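Local coordinates for CRISPR-associated protein, Cse1 family (PDB 4H3T) that probably serves as the large Cse1 subunit of a type I-E CRISPR Cascade complex, which in relatives takes part in recognising invading DNA, at residues A420-L425 with A504-A509; T472-I477 with E481-E486. The protein carries 1 engineered substitution. All coordinates share one frame; numbering follows the deposited sequence.

Contact 1: residues A420-L425 with A504-A509; sequences AEARYL and AQLAPA
Leu506 meets the backbone turn at Ala422 and Arg423 with both of its methyl groups. CD2 lies 3.6 Å from Arg423 N and 3.8 Å from Arg423 CA, so one methyl rests on main chain as much as on side chain. Its neighbour CD1 turns to Ala422, 4.0 Å from CB, and Ala422 CB is 3.8 Å from Leu506 CD2; the short alanine is thus touched by both branches of the fork. The CB of Leu506 does not itself point at the turn. Its CG stands anti to the carbonyl carbon (chi1 -69°), and this swing carries the branched end across. Arg423 offers Leu506 its CB, 4.0 Å from Leu506 CD2, while the rest of the chain leaves along another path. Placed between backbone N and carbonyl carbon (chi1 82°), Arg423 CG sits over the centre of the Tyr424 ring, 3.4 Å above its plane, and a bend at chi3 turns the guanidinium so that Tyr424 CE2 lies beyond one face, offset toward the rim. No hydrogen bond joins the two segments directly; Gln510 NE2 ties the turn down by bonding Ala422 O and Leu425 O. The contact is loop-to-loop packing, a leucine set against a 3-10 turn where the turn after helix 417-420 meets the connection between helices 481-504 and 511-532, at one end of the C-terminal helical bundle of Cse1.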
loop_
_atom_site.group_PDB
_atom_site.type_symbol
_atom_site.label_atom_id
_atom_site.label_comp_id
_atom_site.label_asym_id
_atom_site.label_seq_id
_atom_site.Cartn_x
_atom_site.Cartn_y
_atom_site.Cartn_z
ATOM N N ALA A 420 16.511 18.524 -23.220
ATOM C CA ALA A 420 15.816 19.425 -22.271
ATOM C C ALA A 420 16.685 20.644 -21.924
ATOM O O ALA A 420 16.193 21.756 -21.777
ATOM C CB ALA A 420 15.484 18.675 -21.001
ATOM N N GLU A 421 17.962 20.424 -21.805
ATOM C CA GLU A 421 18.866 21.505 -21.428
ATOM C C GLU A 421 19.320 22.391 -22.605
ATOM O O GLU A 421 20.060 23.367 -22.373
ATOM C CB GLU A 421 20.086 20.915 -20.723
ATOM C CG GLU A 421 21.076 20.234 -21.626
ATOM C CD GLU A 421 22.172 19.547 -20.851
ATOM O OE1 GLU A 421 22.076 19.490 -19.607
ATOM O OE2 GLU A 421 23.140 19.083 -21.490
ATOM N N ALA A 422 18.987 22.008 -23.869
ATOM C CA ALA A 422 19.455 22.733 -25.042
ATOM C C ALA A 422 19.113 24.218 -24.984
ATOM O O ALA A 422 19.932 25.042 -25.377
ATOM C CB ALA A 422 18.862 22.130 -26.323
ATOM N N ARG A 423 17.947 24.570 -24.493
ATOM C CA ARG A 423 17.586 25.997 -24.409
ATOM C C ARG A 423 18.513 26.816 -23.438
ATOM O O ARG A 423 18.525 28.025 -23.517
ATOM C CB ARG A 423 16.105 26.159 -24.044
ATOM C CG ARG A 423 15.668 26.063 -22.625
ATOM C CD ARG A 423 14.129 25.764 -22.562
ATOM N NE ARG A 423 13.991 24.311 -22.597
ATOM C CZ ARG A 423 13.192 23.553 -21.859
ATOM N NH1 ARG A 423 13.274 22.237 -21.937
ATOM N NH2 ARG A 423 12.290 24.107 -21.039
ATOM N N TYR A 424 19.291 26.164 -22.598
ATOM C CA TYR A 424 20.160 26.818 -21.611
ATOM C C TYR A 424 21.613 26.630 -21.950
ATOM O O TYR A 424 22.469 27.056 -21.209
ATOM C CB TYR A 424 19.893 26.235 -20.184
ATOM C CG TYR A 424 18.446 26.307 -19.770
ATOM C CD1 TYR A 424 17.774 27.525 -19.731
ATOM C CD2 TYR A 424 17.710 25.155 -19.546
ATOM C CE1 TYR A 424 16.408 27.589 -19.496
ATOM C CE2 TYR A 424 16.361 25.209 -19.271
ATOM C CZ TYR A 424 15.722 26.436 -19.192
ATOM O OH TYR A 424 14.387 26.493 -18.927
ATOM N N LEU A 425 21.910 25.903 -23.012
ATOM C CA LEU A 425 23.296 25.647 -23.349
ATOM C C LEU A 425 24.005 26.880 -23.913
ATOM O O LEU A 425 23.397 27.699 -24.625
ATOM C CB LEU A 425 23.337 24.534 -24.391
ATOM C CG LEU A 425 24.529 23.656 -24.403
ATOM C CD1 LEU A 425 24.500 22.701 -23.259
ATOM C CD2 LEU A 425 24.607 22.860 -25.742
ATOM N N ALA A 504 12.185 21.510 -31.903
ATOM C CA ALA A 504 11.450 22.468 -32.749
ATOM C C ALA A 504 11.095 23.777 -31.989
ATOM O O ALA A 504 10.781 24.767 -32.612
ATOM C CB ALA A 504 10.162 21.796 -33.294
ATOM N N GLN A 505 11.113 23.777 -30.665
ATOM C CA GLN A 505 10.811 24.972 -29.868
ATOM C C GLN A 505 12.034 25.857 -29.610
ATOM O O GLN A 505 11.868 26.938 -29.056
ATOM C CB GLN A 505 10.246 24.559 -28.520
ATOM C CG GLN A 505 8.862 23.882 -28.615
ATOM C CD GLN A 505 7.745 24.773 -28.102
ATOM O OE1 GLN A 505 7.626 25.956 -28.474
ATOM N NE2 GLN A 505 6.897 24.227 -27.227
ATOM N N LEU A 506 13.245 25.422 -29.988
ATOM C CA LEU A 506 14.457 26.217 -29.725
ATOM C C LEU A 506 14.463 27.497 -30.496
ATOM O O LEU A 506 14.106 27.498 -31.658
ATOM C CB LEU A 506 15.718 25.430 -30.074
ATOM C CG LEU A 506 16.011 24.240 -29.140
ATOM C CD1 LEU A 506 17.113 23.414 -29.719
ATOM C CD2 LEU A 506 16.407 24.711 -27.761
ATOM N N ALA A 507 14.852 28.588 -29.832
ATOM C CA ALA A 507 15.078 29.874 -30.445
ATOM C C ALA A 507 16.194 29.726 -31.475
ATOM O O ALA A 507 17.081 28.872 -31.275
ATOM C CB ALA A 507 15.506 30.887 -29.380
ATOM N N PRO A 508 16.257 30.585 -32.511
ATOM C CA PRO A 508 17.357 30.470 -33.515
ATOM C C PRO A 508 18.809 30.509 -32.974
ATOM O O PRO A 508 19.650 29.759 -33.432
ATOM C CB PRO A 508 17.106 31.662 -34.442
ATOM C CG PRO A 508 15.629 31.927 -34.323
ATOM C CD PRO A 508 15.275 31.622 -32.905
ATOM N N ALA A 509 19.102 31.304 -31.963
ATOM C CA ALA A 509 20.449 31.349 -31.401
ATOM C C ALA A 509 20.799 30.081 -30.590
ATOM O O ALA A 509 21.954 29.911 -30.196
ATOM C CB ALA A 509 20.596 32.581 -30.537
#

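Contact 2: residues T472-I477 with E481-E486; sequences TGLANI and ERPRAE
Leu474 and Ile477 close on the Pro483 ring where helix 445-473 gives way, through a short connection, to helix 481-504: a helical hairpin. Thr472 still lies on helix 445-473, and Ala475 N bonds back to Thr472 O at 3.3 Å. Leu474 comes next; its CD2 comes in at the CB-CG edge of the ring, 3.9 Å from Pro483 CG, the two side chains crossing at a slant. The same side chain also packs on Val401 and Ala402 of helix 397-415, which places it in the bundle interior. Past Ala475 and Asn476 the chain extends, and Ile477 turns its CB to the proline. Holding CG1 anti to the carbonyl carbon (chi1 -63°), with chi2 extended at 170°, it brings CD1 over one face of the ring, at CG. Pro483, in the first turn of its helix, receives both residues on its CB and CG. A glycine here would remove the ring and is likely to leave Leu474 CD2 and Ile477 CD1 facing a gap, with the hairpin end less firmly packed. Ile477 touches the ring with two methyls: CD1 is 3.7 Å from Pro483 CG, and CG2 is 4.1 Å from Pro483 CD.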
loop_
_atom_site.group_PDB
_atom_site.type_symbol
_atom_site.label_atom_id
_atom_site.label_comp_id
_atom_site.label_asym_id
_atom_site.label_seq_id
_atom_site.Cartn_x
_atom_site.Cartn_y
_atom_site.Cartn_z
ATOM N N THR A 472 1.900 -7.061 -18.426
ATOM C CA THR A 472 0.787 -8.043 -18.496
ATOM C C THR A 472 1.065 -9.100 -19.565
ATOM O O THR A 472 0.798 -10.288 -19.330
ATOM C CB THR A 472 -0.584 -7.324 -18.731
ATOM O OG1 THR A 472 -0.863 -6.577 -17.531
ATOM C CG2 THR A 472 -1.710 -8.281 -18.976
ATOM N N GLY A 473 1.619 -8.683 -20.699
ATOM C CA GLY A 473 1.904 -9.610 -21.828
ATOM C C GLY A 473 2.954 -10.670 -21.531
ATOM O O GLY A 473 2.950 -11.729 -22.157
ATOM N N LEU A 474 3.764 -10.483 -20.470
ATOM C CA LEU A 474 4.811 -11.456 -20.125
ATOM C C LEU A 474 4.218 -12.746 -19.545
ATOM O O LEU A 474 4.873 -13.767 -19.588
ATOM C CB LEU A 474 5.839 -10.894 -19.156
ATOM C CG LEU A 474 6.589 -9.681 -19.592
ATOM C CD1 LEU A 474 7.619 -9.279 -18.531
ATOM C CD2 LEU A 474 7.280 -9.875 -20.935
ATOM N N ALA A 475 2.964 -12.733 -19.153
ATOM C CA ALA A 475 2.279 -13.911 -18.638
ATOM C C ALA A 475 2.202 -15.081 -19.635
ATOM O O ALA A 475 2.143 -16.247 -19.210
ATOM C CB ALA A 475 0.864 -13.547 -18.247
ATOM N N ASN A 476 2.090 -14.797 -20.939
ATOM C CA ASN A 476 1.877 -15.874 -21.908
ATOM C C ASN A 476 2.969 -15.997 -22.974
ATOM O O ASN A 476 2.676 -16.447 -24.080
ATOM C CB ASN A 476 0.562 -15.611 -22.626
ATOM C CG ASN A 476 -0.627 -15.470 -21.745
ATOM O OD1 ASN A 476 -1.359 -14.490 -21.865
ATOM N ND2 ASN A 476 -0.876 -16.452 -20.887
ATOM N N ILE A 477 4.190 -15.639 -22.657
ATOM C CA ILE A 477 5.299 -15.656 -23.619
ATOM C C ILE A 477 6.409 -16.614 -23.171
ATOM O O ILE A 477 6.868 -16.560 -22.024
ATOM C CB ILE A 477 5.891 -14.222 -23.818
ATOM C CG1 ILE A 477 4.832 -13.287 -24.415
ATOM C CG2 ILE A 477 7.154 -14.282 -24.761
ATOM C CD1 ILE A 477 5.269 -11.784 -24.398
ATOM N N GLU A 481 12.759 -12.773 -25.746
ATOM C CA GLU A 481 13.556 -11.839 -26.546
ATOM C C GLU A 481 12.633 -10.919 -27.405
ATOM O O GLU A 481 12.994 -9.803 -27.728
ATOM C CB GLU A 481 14.561 -12.596 -27.468
ATOM C CG GLU A 481 15.958 -12.003 -27.384
ATOM C CD GLU A 481 16.819 -12.656 -26.315
ATOM O OE1 GLU A 481 17.778 -13.375 -26.690
ATOM O OE2 GLU A 481 16.485 -12.525 -25.113
ATOM N N ARG A 482 11.437 -11.387 -27.749
ATOM C CA ARG A 482 10.482 -10.627 -28.561
ATOM C C ARG A 482 9.929 -9.423 -27.791
ATOM O O ARG A 482 10.128 -8.308 -28.254
ATOM C CB ARG A 482 9.379 -11.577 -29.025
ATOM C CG ARG A 482 8.432 -11.026 -30.054
ATOM C CD ARG A 482 7.505 -12.155 -30.494
ATOM N NE ARG A 482 8.233 -13.321 -31.031
ATOM C CZ ARG A 482 8.592 -13.502 -32.303
ATOM N NH1 ARG A 482 8.299 -12.587 -33.224
ATOM N NH2 ARG A 482 9.247 -14.599 -32.664
ATOM N N PRO A 483 9.338 -9.561 -26.588
ATOM C CA PRO A 483 8.857 -8.359 -25.895
ATOM C C PRO A 483 10.000 -7.382 -25.525
ATOM O O PRO A 483 9.782 -6.178 -25.447
ATOM C CB PRO A 483 8.140 -8.933 -24.676
ATOM C CG PRO A 483 8.697 -10.320 -24.488
ATOM C CD PRO A 483 8.930 -10.780 -25.863
ATOM N N ARG A 484 11.218 -7.904 -25.334
ATOM C CA ARG A 484 12.433 -7.106 -25.068
ATOM C C ARG A 484 12.682 -6.193 -26.290
ATOM O O ARG A 484 12.754 -4.976 -26.138
ATOM C CB ARG A 484 13.618 -8.070 -24.806
ATOM C CG ARG A 484 14.912 -7.435 -24.374
ATOM C CD ARG A 484 15.962 -8.507 -24.041
ATOM N NE ARG A 484 15.876 -9.035 -22.664
ATOM C CZ ARG A 484 16.426 -8.496 -21.581
ATOM N NH1 ARG A 484 17.112 -7.368 -21.666
ATOM N NH2 ARG A 484 16.334 -9.105 -20.416
ATOM N N ALA A 485 12.666 -6.769 -27.521
ATOM C CA ALA A 485 12.815 -5.995 -28.756
ATOM C C ALA A 485 11.603 -5.033 -28.985
ATOM O O ALA A 485 11.798 -3.868 -29.378
ATOM C CB ALA A 485 13.028 -6.928 -29.954
ATOM N N GLU A 486 10.378 -5.470 -28.691
ATOM C CA GLU A 486 9.203 -4.581 -28.824
ATOM C C GLU A 486 9.260 -3.380 -27.916
ATOM O O GLU A 486 8.961 -2.264 -28.345
ATOM C CB GLU A 486 7.910 -5.322 -28.479
ATOM C CG GLU A 486 7.603 -6.366 -29.557
ATOM C CD GLU A 486 6.576 -7.383 -29.091
ATOM O OE1 GLU A 486 6.091 -7.308 -27.936
ATOM O OE2 GLU A 486 6.273 -8.278 -29.896
#

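In the fold
Helix 481-504 joins the two contacts: its first turns carry half of contact 2, and the chain leaving its far end supplies Leu506 to contact 1. Their centres are about 37 Å apart and their nearest atoms about 23 Å, so they do not touch. Helix 445-473 spans a similar course, packing near its start against Tyr424 of segment 420-425 and ending in contact 2. Along the sequence, contact 2 falls between the two segments of contact 1, a local hairpin turn within a longer-range closure. The centre of contact 1 lies about 41 Å from the centre of the chain, that of contact 2 about 27 Å. Both are apolar packing at the ends of the C-terminal helices.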